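Side-chain contacts in adhesin LabA (Helicobacter pylori, PDB 6GMM), which probably helps the bacterium attach to the gastric mucosa as an adhesin specific for the LacdiNAc glycan motif: residues 240-243 against 244-248; 70-73 against 74-78; 303-306 against 307-310; 221-224 against 225-228; 134-137 against 138-142. All coordinates share one frame; numbering follows the deposited sequence.

Interaction 1. Residues 240-243 against 244-248; sequences NEIS and AIQDM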
loop_
_atom_site.group_PDB
_atom_site.type_symbol
_atom_site.label_atom_id
_atom_site.label_comp_id
_atom_site.label_asym_id
_atom_site.label_seq_id
_atom_site.Cartn_x
_atom_site.Cartn_y
_atom_site.Cartn_z
ATOM N N ASN A 240 3.309 -16.681 -11.431
ATOM C CA ASN A 240 4.051 -15.699 -10.627
ATOM C C ASN A 240 3.501 -14.286 -10.830
ATOM O O ASN A 240 3.203 -13.619 -9.857
ATOM C CB ASN A 240 5.542 -15.768 -10.968
ATOM C CG ASN A 240 6.393 -14.735 -10.288
ATOM O OD1 ASN A 240 6.870 -14.947 -9.179
ATOM N ND2 ASN A 240 6.604 -13.599 -10.941
ATOM N N GLU A 241 3.328 -13.865 -12.091
ATOM C CA GLU A 241 2.847 -12.540 -12.480
ATOM C C GLU A 241 1.416 -12.292 -12.050
ATOM O O GLU A 241 1.131 -11.223 -11.529
ATOM C CB GLU A 241 3.056 -12.274 -13.968
ATOM C CG GLU A 241 4.523 -12.232 -14.374
ATOM C CD GLU A 241 5.296 -13.539 -14.284
ATOM O OE1 GLU A 241 4.692 -14.619 -14.486
ATOM O OE2 GLU A 241 6.508 -13.482 -13.977
ATOM N N ILE A 242 0.530 -13.289 -12.201
ATOM C CA ILE A 242 -0.861 -13.201 -11.720
ATOM C C ILE A 242 -0.823 -13.027 -10.178
ATOM O O ILE A 242 -1.491 -12.148 -9.645
ATOM C CB ILE A 242 -1.653 -14.473 -12.134
ATOM C CG1 ILE A 242 -1.887 -14.521 -13.671
ATOM C CG2 ILE A 242 -2.962 -14.632 -11.343
ATOM C CD1 ILE A 242 -2.166 -15.919 -14.199
ATOM N N SER A 243 -0.020 -13.852 -9.484
ATOM C CA SER A 243 0.056 -13.791 -8.032
ATOM C C SER A 243 0.507 -12.403 -7.540
ATOM O O SER A 243 -0.190 -11.802 -6.706
ATOM C CB SER A 243 0.934 -14.905 -7.469
ATOM O OG SER A 243 0.902 -14.897 -6.049
ATOM N N ALA A 244 1.614 -11.872 -8.127
ATOM C CA ALA A 244 2.165 -10.559 -7.777
ATOM C C ALA A 244 1.137 -9.472 -8.002
ATOM O O ALA A 244 1.021 -8.574 -7.185
ATOM C CB ALA A 244 3.396 -10.273 -8.613
ATOM N N ILE A 245 0.366 -9.569 -9.078
ATOM C CA ILE A 245 -0.600 -8.526 -9.397
ATOM C C ILE A 245 -1.795 -8.572 -8.459
ATOM O O ILE A 245 -2.276 -7.516 -8.046
ATOM C CB ILE A 245 -0.990 -8.535 -10.902
ATOM C CG1 ILE A 245 0.272 -8.291 -11.796
ATOM C CG2 ILE A 245 -2.072 -7.474 -11.157
ATOM C CD1 ILE A 245 0.038 -8.444 -13.372
ATOM N N GLN A 246 -2.265 -9.783 -8.114
ATOM C CA GLN A 246 -3.386 -9.969 -7.179
ATOM C C GLN A 246 -3.098 -9.340 -5.841
ATOM O O GLN A 246 -3.961 -8.635 -5.309
ATOM C CB GLN A 246 -3.724 -11.458 -6.997
ATOM C CG GLN A 246 -4.369 -12.072 -8.261
ATOM C CD GLN A 246 -5.852 -11.792 -8.398
ATOM O OE1 GLN A 246 -6.652 -12.737 -8.488
ATOM N NE2 GLN A 246 -6.253 -10.494 -8.522
ATOM N N ASP A 247 -1.867 -9.537 -5.320
ATOM C CA ASP A 247 -1.429 -8.977 -4.033
ATOM C C ASP A 247 -1.285 -7.439 -4.150
ATOM O O ASP A 247 -1.615 -6.715 -3.210
ATOM C CB ASP A 247 -0.096 -9.612 -3.657
ATOM C CG ASP A 247 -0.164 -11.072 -3.233
ATOM O OD1 ASP A 247 -1.207 -11.485 -2.653
ATOM O OD2 ASP A 247 0.871 -11.769 -3.353
ATOM N N MET A 248 -0.820 -6.941 -5.323
ATOM C CA MET A 248 -0.686 -5.508 -5.601
ATOM C C MET A 248 -2.072 -4.845 -5.466
ATOM O O MET A 248 -2.212 -3.829 -4.799
ATOM C CB MET A 248 -0.164 -5.299 -7.022
ATOM C CG MET A 248 1.334 -5.358 -7.136
ATOM S SD MET A 248 1.868 -5.194 -8.851
ATOM C CE MET A 248 1.649 -3.485 -9.064
#
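Gln246 N gives its hydrogen to Ile242 O across 2.9 Å, with an N-H...O angle of 162°. The side chain of the donor presses on the same oxygen: Gln246 CG lies 3.2 Å from Ile242 O. It gets there because CG stands anti to its own carbonyl carbon (chi1 -70°), which folds it back over the preceding turn, where it also meets Ile242 CG2 at 4.2 Å. The chain then bends, and the amide leaves the turn for a weak hydrogen bond with Thr200 OG1 on helix 188-205. Ile245 treats the carbonyl one turn back in a similar way, with CG1 3.1 Å from Glu241 O, the acceptor of Ile245 N. These are i to i+4 contacts near the start of helix 239-264, within the SabA-like adhesion region, and the two isoleucines pack on Leu72 of helix 57-76 and Ile199 of helix 188-205. Ser243 and Asp247 make a polar patch. Asp247 N bonds to Ser243 O, while Asp247 OD2 stops 4.1 Å from Ser243 OG. Arg313 bridges the two side chains, through a salt bridge to Asp247 OD2 and a weak hydrogen bond with Ser243 OG; its charge probably offsets that of the carboxylate. One turn earlier, Asn240 ND2 donates to Glu241 OE2 at 3.0 Å, coming from above the carboxylate plane, and also reaches Arg313 O.

Interaction 2. Residues 70-73 against 74-78; sequences AGLW and QVMSY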
loop_
_atom_site.group_PDB
_atom_site.type_symbol
_atom_site.label_atom_id
_atom_site.label_comp_id
_atom_site.label_asym_id
_atom_site.label_seq_id
_atom_site.Cartn_x
_atom_site.Cartn_y
_atom_site.Cartn_z
ATOM N N ALA A 70 -3.893 -3.920 -16.424
ATOM C CA ALA A 70 -4.147 -3.632 -17.832
ATOM C C ALA A 70 -2.974 -4.118 -18.693
ATOM O O ALA A 70 -3.190 -4.692 -19.756
ATOM C CB ALA A 70 -4.377 -2.139 -18.040
ATOM N N GLY A 71 -1.760 -3.891 -18.231
ATOM C CA GLY A 71 -0.545 -4.303 -18.929
ATOM C C GLY A 71 -0.444 -5.807 -19.147
ATOM O O GLY A 71 -0.039 -6.224 -20.231
ATOM N N LEU A 72 -0.802 -6.650 -18.126
ATOM C CA LEU A 72 -0.734 -8.112 -18.304
ATOM C C LEU A 72 -1.669 -8.483 -19.458
ATOM O O LEU A 72 -1.227 -9.111 -20.411
ATOM C CB LEU A 72 -1.057 -8.928 -17.034
ATOM C CG LEU A 72 -0.866 -10.478 -17.124
ATOM C CD1 LEU A 72 0.606 -10.863 -17.140
ATOM C CD2 LEU A 72 -1.541 -11.203 -15.949
ATOM N N TRP A 73 -2.924 -7.990 -19.400
ATOM C CA TRP A 73 -3.939 -8.222 -20.404
ATOM C C TRP A 73 -3.464 -7.756 -21.761
ATOM O O TRP A 73 -3.563 -8.530 -22.705
ATOM C CB TRP A 73 -5.245 -7.532 -20.011
ATOM C CG TRP A 73 -6.347 -7.671 -21.028
ATOM C CD1 TRP A 73 -6.952 -6.665 -21.719
ATOM C CD2 TRP A 73 -6.949 -8.893 -21.491
ATOM N NE1 TRP A 73 -7.935 -7.173 -22.534
ATOM C CE2 TRP A 73 -7.955 -8.537 -22.415
ATOM C CE3 TRP A 73 -6.803 -10.249 -21.138
ATOM C CZ2 TRP A 73 -8.757 -9.492 -23.056
ATOM C CZ3 TRP A 73 -7.605 -11.190 -21.763
ATOM C CH2 TRP A 73 -8.549 -10.812 -22.731
ATOM N N GLN A 74 -2.897 -6.541 -21.866
ATOM C CA GLN A 74 -2.386 -6.055 -23.150
ATOM C C GLN A 74 -1.242 -6.891 -23.701
ATOM O O GLN A 74 -1.164 -7.072 -24.908
ATOM C CB GLN A 74 -1.919 -4.602 -23.082
ATOM C CG GLN A 74 -3.055 -3.595 -23.034
ATOM C CD GLN A 74 -2.602 -2.232 -22.556
ATOM O OE1 GLN A 74 -1.475 -2.030 -22.110
ATOM N NE2 GLN A 74 -3.463 -1.244 -22.667
ATOM N N VAL A 75 -0.338 -7.344 -22.856
ATOM C CA VAL A 75 0.832 -8.067 -23.340
ATOM C C VAL A 75 0.552 -9.551 -23.683
ATOM O O VAL A 75 1.325 -10.119 -24.465
ATOM C CB VAL A 75 2.057 -7.892 -22.393
ATOM C CG1 VAL A 75 2.078 -8.941 -21.286
ATOM C CG2 VAL A 75 3.361 -7.896 -23.187
ATOM N N MET A 76 -0.524 -10.190 -23.140
ATOM C CA MET A 76 -0.671 -11.602 -23.530
ATOM C C MET A 76 -2.065 -12.022 -24.142
ATOM O O MET A 76 -2.198 -13.175 -24.550
ATOM C CB MET A 76 -0.267 -12.546 -22.384
ATOM C CG MET A 76 -0.864 -12.197 -21.050
ATOM S SD MET A 76 -2.621 -12.584 -20.994
ATOM C CE MET A 76 -2.536 -14.409 -20.734
ATOM N N SER A 77 -3.059 -11.114 -24.224
ATOM C CA SER A 77 -4.394 -11.402 -24.770
ATOM C C SER A 77 -4.341 -11.921 -26.225
ATOM O O SER A 77 -5.086 -12.847 -26.597
ATOM C CB SER A 77 -5.286 -10.172 -24.674
ATOM O OG SER A 77 -4.740 -9.087 -25.415
ATOM N N TYR A 78 -3.394 -11.378 -27.020
ATOM C CA TYR A 78 -3.192 -11.807 -28.387
ATOM C C TYR A 78 -2.851 -13.290 -28.486
ATOM O O TYR A 78 -3.238 -13.917 -29.459
ATOM C CB TYR A 78 -2.142 -10.930 -29.093
ATOM C CG TYR A 78 -0.705 -11.357 -28.920
ATOM C CD1 TYR A 78 0.022 -10.980 -27.799
ATOM C CD2 TYR A 78 -0.052 -12.089 -29.906
ATOM C CE1 TYR A 78 1.356 -11.356 -27.642
ATOM C CE2 TYR A 78 1.280 -12.472 -29.762
ATOM C CZ TYR A 78 1.978 -12.119 -28.618
ATOM O OH TYR A 78 3.293 -12.498 -28.476
#
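Two first torsions bring Trp73 and Ser77 together one helical turn apart: Trp73 CG is anti to its backbone N (chi1 178°), while Ser77 OG sits between its backbone N and carbonyl carbon (chi1 61°). The indole thus swings along the helix and lays one face over the serine, with Ser77 CB 3.6 Å from the centroid of the Trp73 six-membered ring. CB is only 1° off the ring normal, a CH-pi contact, and OG is left turned back toward the tryptophan's own carbonyl. Trp73 O receives Ser77 N at 3.0 Å, and Ser77 OG makes a weak bond to it as well, though that proton has another acceptor within reach. Met76 N adds a further weak bond to Trp73 O; its stronger one goes to Leu72 O at 3.0 Å. The methionine side chain curls over the same carbonyl, bringing Met76 CG to 3.2 Å from Leu72 O and to 4.3 Å from Leu72 CG. Gln74, in contrast, extends beyond CG and spends its amide on other parts of the fold: NE2 bonds with Tyr138 OH and Ala349 O, and OE1 takes Cys351 N. Near the C-terminal end of helix 57-76, Trp73 O thus gathers two N-H groups and possibly the serine hydroxyl, while Ser77 CB gives the buried indole an apolar face contact.

Interaction 3. Residues 303-306 against 307-310; sequences RAQA and VVKD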
loop_
_atom_site.group_PDB
_atom_site.type_symbol
_atom_site.label_atom_id
_atom_site.label_comp_id
_atom_site.label_asym_id
_atom_site.label_seq_id
_atom_site.Cartn_x
_atom_site.Cartn_y
_atom_site.Cartn_z
ATOM N N ARG A 303 1.219 -0.319 3.079
ATOM C CA ARG A 303 0.608 -0.856 1.861
ATOM C C ARG A 303 1.268 -0.382 0.573
ATOM O O ARG A 303 1.549 -1.227 -0.271
ATOM C CB ARG A 303 -0.906 -0.602 1.851
ATOM C CG ARG A 303 -1.613 -1.257 3.044
ATOM C CD ARG A 303 -1.352 -2.750 3.132
ATOM N NE ARG A 303 -1.779 -3.270 4.430
ATOM C CZ ARG A 303 -1.880 -4.559 4.734
ATOM N NH1 ARG A 303 -2.295 -4.932 5.937
ATOM N NH2 ARG A 303 -1.595 -5.486 3.826
ATOM N N ALA A 304 1.558 0.936 0.422
ATOM C CA ALA A 304 2.242 1.464 -0.785
ATOM C C ALA A 304 3.599 0.753 -0.951
ATOM O O ALA A 304 3.923 0.290 -2.028
ATOM C CB ALA A 304 2.453 2.966 -0.670
ATOM N N GLN A 305 4.373 0.633 0.106
ATOM C CA GLN A 305 5.643 -0.101 0.053
ATOM C C GLN A 305 5.419 -1.597 -0.305
ATOM O O GLN A 305 6.196 -2.150 -1.096
ATOM C CB GLN A 305 6.414 0.052 1.398
ATOM C CG GLN A 305 7.799 -0.625 1.422
ATOM C CD GLN A 305 8.769 -0.216 0.325
ATOM O OE1 GLN A 305 8.729 0.896 -0.222
ATOM N NE2 GLN A 305 9.719 -1.093 0.037
ATOM N N ALA A 306 4.342 -2.241 0.235
ATOM C CA ALA A 306 4.079 -3.664 -0.047
ATOM C C ALA A 306 3.762 -3.889 -1.517
ATOM O O ALA A 306 4.083 -4.948 -2.081
ATOM C CB ALA A 306 2.952 -4.180 0.820
ATOM N N VAL A 307 3.139 -2.880 -2.142
ATOM C CA VAL A 307 2.814 -2.905 -3.569
ATOM C C VAL A 307 4.150 -2.963 -4.340
ATOM O O VAL A 307 4.224 -3.735 -5.293
ATOM C CB VAL A 307 1.928 -1.713 -4.004
ATOM C CG1 VAL A 307 1.864 -1.599 -5.545
ATOM C CG2 VAL A 307 0.520 -1.814 -3.384
ATOM N N VAL A 308 5.191 -2.192 -3.895
ATOM C CA VAL A 308 6.526 -2.175 -4.530
ATOM C C VAL A 308 7.105 -3.580 -4.470
ATOM O O VAL A 308 7.509 -4.136 -5.491
ATOM C CB VAL A 308 7.526 -1.150 -3.916
ATOM C CG1 VAL A 308 8.886 -1.220 -4.608
ATOM C CG2 VAL A 308 6.984 0.268 -3.946
ATOM N N LYS A 309 7.071 -4.160 -3.275
ATOM C CA LYS A 309 7.605 -5.475 -2.970
ATOM C C LYS A 309 6.927 -6.588 -3.743
ATOM O O LYS A 309 7.633 -7.493 -4.178
ATOM C CB LYS A 309 7.593 -5.725 -1.459
ATOM C CG LYS A 309 8.487 -4.735 -0.674
ATOM C CD LYS A 309 9.908 -4.517 -1.242
ATOM C CE LYS A 309 10.885 -5.632 -0.959
ATOM N NZ LYS A 309 12.255 -5.290 -1.444
ATOM N N ASP A 310 5.591 -6.496 -3.970
ATOM C CA ASP A 310 4.841 -7.477 -4.784
ATOM C C ASP A 310 5.271 -7.361 -6.265
ATOM O O ASP A 310 5.596 -8.372 -6.913
ATOM C CB ASP A 310 3.325 -7.258 -4.668
ATOM C CG ASP A 310 2.735 -7.436 -3.291
ATOM O OD1 ASP A 310 3.195 -8.350 -2.552
ATOM O OD2 ASP A 310 1.781 -6.696 -2.959
#
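Ala306, Gln305 and Val307 carry most of this turn of helix. Ala306 contributes chiefly its carbonyl: Asp310 N donates to Ala306 O at 2.9 Å, and the carboxylate of the same aspartate folds over that oxygen. Asp310 OD2 is 3.0 Å from Ala306 O, two acceptors set against each other. Asn251 of helix 239-264 probably eases this, because its ND2 donates to Asp310 OD2. Gln305 goes anti to its backbone N at chi1 (-177°) and then bends at chi2, which turns its amide toward the C-terminal end of the helix. There it runs alongside Lys309, both chains pointing the same way, with Gln305 NE2 3.7 Å from Lys309 CD. That is contact with the methylene part of the lysine; the ammonium continues to a long, weak ion pair with Glu312. Gln305 OE1 also passes Val308 CG2 at 4.2 Å. Val307 uses one branch: its CG2, anti to the carbonyl carbon, rests 3.3 Å from Arg303 O, the main acceptor of Val307 N. A second, weak bond links Val307 N with Ala304 O. The guanidinium of Arg303 turns to Glu299 and Asn251 instead. With Val308 on helix 354-366, Ala304 on helix 57-76 and Lys309 exposed, the pattern is that of an amphipathic alpha-helix, here the C-terminal part of helix 287-311, packed into a helical bundle.

Interaction 4. Residues 221-224 against 225-228; sequences SLWE and GIYL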
loop_
_atom_site.group_PDB
_atom_site.type_symbol
_atom_site.label_atom_id
_atom_site.label_comp_id
_atom_site.label_asym_id
_atom_site.label_seq_id
_atom_site.Cartn_x
_atom_site.Cartn_y
_atom_site.Cartn_z
ATOM N N SER A 221 9.971 -18.709 -24.724
ATOM C CA SER A 221 8.539 -18.414 -24.869
ATOM C C SER A 221 8.295 -17.220 -25.798
ATOM O O SER A 221 9.231 -16.743 -26.442
ATOM C CB SER A 221 7.902 -18.128 -23.513
ATOM O OG SER A 221 8.052 -16.758 -23.181
ATOM N N LEU A 222 7.037 -16.733 -25.846
ATOM C CA LEU A 222 6.634 -15.582 -26.641
ATOM C C LEU A 222 7.047 -14.264 -26.018
ATOM O O LEU A 222 7.028 -13.246 -26.721
ATOM C CB LEU A 222 5.112 -15.563 -26.856
ATOM C CG LEU A 222 4.521 -16.607 -27.784
ATOM C CD1 LEU A 222 3.032 -16.660 -27.594
ATOM C CD2 LEU A 222 4.860 -16.327 -29.242
ATOM N N TRP A 223 7.366 -14.260 -24.691
ATOM C CA TRP A 223 7.759 -13.066 -23.962
ATOM C C TRP A 223 9.101 -13.259 -23.277
ATOM O O TRP A 223 9.363 -14.322 -22.701
ATOM C CB TRP A 223 6.704 -12.690 -22.895
ATOM C CG TRP A 223 5.273 -12.796 -23.352
ATOM C CD1 TRP A 223 4.452 -11.776 -23.738
ATOM C CD2 TRP A 223 4.473 -13.985 -23.372
ATOM N NE1 TRP A 223 3.203 -12.267 -24.057
ATOM C CE2 TRP A 223 3.187 -13.620 -23.836
ATOM C CE3 TRP A 223 4.731 -15.337 -23.087
ATOM C CZ2 TRP A 223 2.173 -14.563 -24.049
ATOM C CZ3 TRP A 223 3.727 -16.268 -23.302
ATOM C CH2 TRP A 223 2.465 -15.879 -23.773
ATOM N N GLU A 224 9.933 -12.203 -23.290
ATOM C CA GLU A 224 11.215 -12.180 -22.574
ATOM C C GLU A 224 10.900 -12.205 -21.084
ATOM O O GLU A 224 9.894 -11.626 -20.674
ATOM C CB GLU A 224 12.000 -10.902 -22.902
ATOM C CG GLU A 224 12.604 -10.896 -24.295
ATOM C CD GLU A 224 13.770 -11.845 -24.514
ATOM O OE1 GLU A 224 14.412 -12.258 -23.521
ATOM O OE2 GLU A 224 14.059 -12.150 -25.692
ATOM N N GLY A 225 11.707 -12.916 -20.301
ATOM C CA GLY A 225 11.506 -12.999 -18.854
ATOM C C GLY A 225 10.493 -14.034 -18.400
ATOM O O GLY A 225 10.447 -14.349 -17.209
ATOM N N ILE A 226 9.672 -14.573 -19.342
ATOM C CA ILE A 226 8.682 -15.611 -19.093
ATOM C C ILE A 226 9.274 -16.922 -19.624
ATOM O O ILE A 226 9.510 -17.060 -20.822
ATOM C CB ILE A 226 7.335 -15.243 -19.767
ATOM C CG1 ILE A 226 6.733 -13.916 -19.193
ATOM C CG2 ILE A 226 6.336 -16.399 -19.737
ATOM C CD1 ILE A 226 6.278 -13.892 -17.712
ATOM N N TYR A 227 9.572 -17.846 -18.709
ATOM C CA TYR A 227 10.204 -19.138 -18.988
ATOM C C TYR A 227 9.197 -20.257 -18.733
ATOM O O TYR A 227 8.617 -20.334 -17.644
ATOM C CB TYR A 227 11.455 -19.316 -18.090
ATOM C CG TYR A 227 12.416 -18.145 -18.130
ATOM C CD1 TYR A 227 13.405 -18.061 -19.107
ATOM C CD2 TYR A 227 12.329 -17.114 -17.199
ATOM C CE1 TYR A 227 14.289 -16.982 -19.153
ATOM C CE2 TYR A 227 13.207 -16.030 -17.233
ATOM C CZ TYR A 227 14.184 -15.965 -18.214
ATOM O OH TYR A 227 15.043 -14.888 -18.240
ATOM N N LEU A 228 8.970 -21.101 -19.748
ATOM C CA LEU A 228 8.045 -22.238 -19.697
ATOM C C LEU A 228 8.571 -23.363 -18.795
ATOM O O LEU A 228 9.687 -23.860 -18.985
ATOM C CB LEU A 228 7.732 -22.778 -21.112
ATOM C CG LEU A 228 7.342 -21.756 -22.191
ATOM C CD1 LEU A 228 7.368 -22.381 -23.561
ATOM C CD2 LEU A 228 5.992 -21.114 -21.903
#
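Ser221 CB meets the other arm of the loop first, touching Leu228 CD2 at 3.9 Å and lying 3.3 Å from Ile226 O. The next atom, OG, is the busy one. Held between its backbone N and carbonyl carbon (chi1 86°), it accepts Trp223 N at 3.0 Å with an N-H...O angle of 157°. It also lies 2.8 Å from Ile226 O, to which it can donate, although another acceptor competes for that proton. One hydroxyl thus holds a following N-H and probably also a returning carbonyl. Between these points the chain reverses through Trp223-Ile226, closed by a weak bond from Ile226 N to Trp223 O; Gly225 takes the positive phi of 83°. Over the reversal the indole and the isoleucine cross at a slant, with Trp223 CE3 3.9 Å from Ile226 CG2. Trp223 NE1 is taken by Val75 O, and Phe238 meets the indole edge-to-face. Glu224 turns its carboxylate to Ser218. This is an ST turn running into a type II beta turn, set in the long loop between helices 188-205 and 234-237, spanned by the Cys206-Cys235 disulfide.

Interaction 5. Residues 134-137 against 138-142; sequences INKA and YQIIQ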
loop_
_atom_site.group_PDB
_atom_site.type_symbol
_atom_site.label_atom_id
_atom_site.label_comp_id
_atom_site.label_asym_id
_atom_site.label_seq_id
_atom_site.Cartn_x
_atom_site.Cartn_y
_atom_site.Cartn_z
ATOM N N ILE A 134 -13.740 -9.500 -18.951
ATOM C CA ILE A 134 -12.383 -8.940 -18.914
ATOM C C ILE A 134 -12.361 -7.625 -19.740
ATOM O O ILE A 134 -11.882 -6.610 -19.247
ATOM C CB ILE A 134 -11.339 -9.952 -19.446
ATOM C CG1 ILE A 134 -11.294 -11.231 -18.593
ATOM C CG2 ILE A 134 -9.963 -9.285 -19.594
ATOM C CD1 ILE A 134 -10.377 -12.370 -19.096
ATOM N N ASN A 135 -12.900 -7.649 -20.962
ATOM C CA ASN A 135 -12.949 -6.454 -21.825
ATOM C C ASN A 135 -13.628 -5.248 -21.172
ATOM O O ASN A 135 -13.131 -4.128 -21.337
ATOM C CB ASN A 135 -13.613 -6.722 -23.173
ATOM C CG ASN A 135 -13.557 -5.511 -24.084
ATOM O OD1 ASN A 135 -12.459 -5.065 -24.484
ATOM N ND2 ASN A 135 -14.735 -4.874 -24.308
ATOM N N LYS A 136 -14.788 -5.472 -20.479
ATOM C CA LYS A 136 -15.572 -4.397 -19.867
ATOM C C LYS A 136 -14.717 -3.740 -18.819
ATOM O O LYS A 136 -14.601 -2.516 -18.798
ATOM C CB LYS A 136 -16.898 -4.925 -19.275
ATOM C CG LYS A 136 -17.796 -3.847 -18.670
ATOM C CD LYS A 136 -19.179 -4.400 -18.366
ATOM C CE LYS A 136 -20.059 -3.397 -17.664
ATOM N NZ LYS A 136 -21.481 -3.830 -17.646
ATOM N N ALA A 137 -14.079 -4.566 -17.978
ATOM C CA ALA A 137 -13.181 -4.125 -16.928
ATOM C C ALA A 137 -12.031 -3.296 -17.536
ATOM O O ALA A 137 -11.795 -2.178 -17.086
ATOM C CB ALA A 137 -12.636 -5.322 -16.179
ATOM N N TYR A 138 -11.374 -3.820 -18.591
ATOM C CA TYR A 138 -10.269 -3.148 -19.279
ATOM C C TYR A 138 -10.703 -1.774 -19.834
ATOM O O TYR A 138 -9.980 -0.788 -19.683
ATOM C CB TYR A 138 -9.724 -4.060 -20.400
ATOM C CG TYR A 138 -8.702 -3.411 -21.309
ATOM C CD1 TYR A 138 -7.355 -3.373 -20.963
ATOM C CD2 TYR A 138 -9.074 -2.873 -22.536
ATOM C CE1 TYR A 138 -6.402 -2.835 -21.827
ATOM C CE2 TYR A 138 -8.136 -2.294 -23.387
ATOM C CZ TYR A 138 -6.799 -2.297 -23.037
ATOM O OH TYR A 138 -5.882 -1.744 -23.889
ATOM N N GLN A 139 -11.893 -1.721 -20.454
ATOM C CA GLN A 139 -12.406 -0.487 -21.049
ATOM C C GLN A 139 -12.671 0.569 -20.018
ATOM O O GLN A 139 -12.389 1.728 -20.297
ATOM C CB GLN A 139 -13.633 -0.708 -21.963
ATOM C CG GLN A 139 -13.415 -1.616 -23.166
ATOM C CD GLN A 139 -12.354 -1.183 -24.141
ATOM O OE1 GLN A 139 -12.088 0.014 -24.337
ATOM N NE2 GLN A 139 -11.755 -2.167 -24.808
ATOM N N ILE A 140 -13.149 0.183 -18.806
ATOM C CA ILE A 140 -13.390 1.147 -17.712
ATOM C C ILE A 140 -12.069 1.748 -17.240
ATOM O O ILE A 140 -11.986 2.964 -17.039
ATOM C CB ILE A 140 -14.260 0.579 -16.550
ATOM C CG1 ILE A 140 -15.716 0.332 -17.045
ATOM C CG2 ILE A 140 -14.261 1.549 -15.372
ATOM C CD1 ILE A 140 -16.685 -0.568 -16.131
ATOM N N ILE A 141 -11.041 0.892 -17.051
ATOM C CA ILE A 141 -9.708 1.326 -16.649
ATOM C C ILE A 141 -9.162 2.321 -17.659
ATOM O O ILE A 141 -8.742 3.404 -17.268
ATOM C CB ILE A 141 -8.736 0.135 -16.427
ATOM C CG1 ILE A 141 -9.218 -0.734 -15.236
ATOM C CG2 ILE A 141 -7.297 0.659 -16.191
ATOM C CD1 ILE A 141 -8.498 -2.032 -15.025
ATOM N N GLN A 142 -9.197 1.966 -18.957
ATOM C CA GLN A 142 -8.698 2.823 -20.026
ATOM C C GLN A 142 -9.431 4.159 -20.090
ATOM O O GLN A 142 -8.759 5.183 -20.177
ATOM C CB GLN A 142 -8.701 2.087 -21.379
ATOM C CG GLN A 142 -7.489 1.167 -21.523
ATOM C CD GLN A 142 -6.155 1.875 -21.722
ATOM O OE1 GLN A 142 -6.001 3.101 -21.629
ATOM N NE2 GLN A 142 -5.148 1.103 -22.019
#
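Side-chain hydrogen bonding centres on Asn135 and Gln139, whose amides meet across one helical turn. Gln139 NE2 donates to Asn135 OD1 at 3.0 Å with an almost straight N-H...O angle of 173°. The oxygen lies in the plane of the glutamine amide, but the donor is tilted from the plane of the asparagine, and the two amides are 51° apart. Asn135 CG is anti to its backbone N (chi1 -176°), whereas Gln139 folds back and bends at chi2, which lets the two side chains cross at a slant. NE2 has a second, weak acceptor in Asn100 O. Backbone bonds run under this pair: Gln139 N reaches Asn135 O at 2.8 Å, and Tyr138 N reaches Ile134 O at 2.9 Å. Packing on carbonyls comes next, with Gln139 CG 3.1 Å from Asn135 O. Apolar contact is lighter, Lys136 CG to Ile140 CD1 at 4.3 Å, while the lysine nitrogen forms a salt bridge with Glu180. In the aromatic group, Gln142 CG lies over one face of the Tyr138 ring, toward its rim, and Asn135 O lies at its edge; the hydroxyl is bonded to Gln74. Ile134 and Ile141 pack on helix 188-205 and Ile140 on strand 161-165, which makes this a largely buried turn of helix 128-145, packed on a neighbouring helix and on the two-stranded antiparallel sheet 161-165/181-185.

How the interactions relate
From the N terminus the order is interaction 2, 5, 4, 1 and 3, and none nests in or crosses another. Interactions 2, 5, 1 and 3 each close one turn of a helix, whereas interaction 4 closes a reversal in a loop. Interactions 1 and 2 each touch three others: Trp73 CE2 meets Ile134 CG2 of interaction 5 at 3.5 Å, Met76 CB meets Trp223 CZ2 of interaction 4, and Leu72 meets interaction 1. Interaction 1 continues the row, with Glu241 against Ile226 of the loop and Met248 against Val307 of interaction 3. Helices 57-76, 128-145, 239-264 and 287-311 are thus linked through neighbouring contacts, with the loop between helices 188-205 and 234-237 touching both interactions 1 and 2.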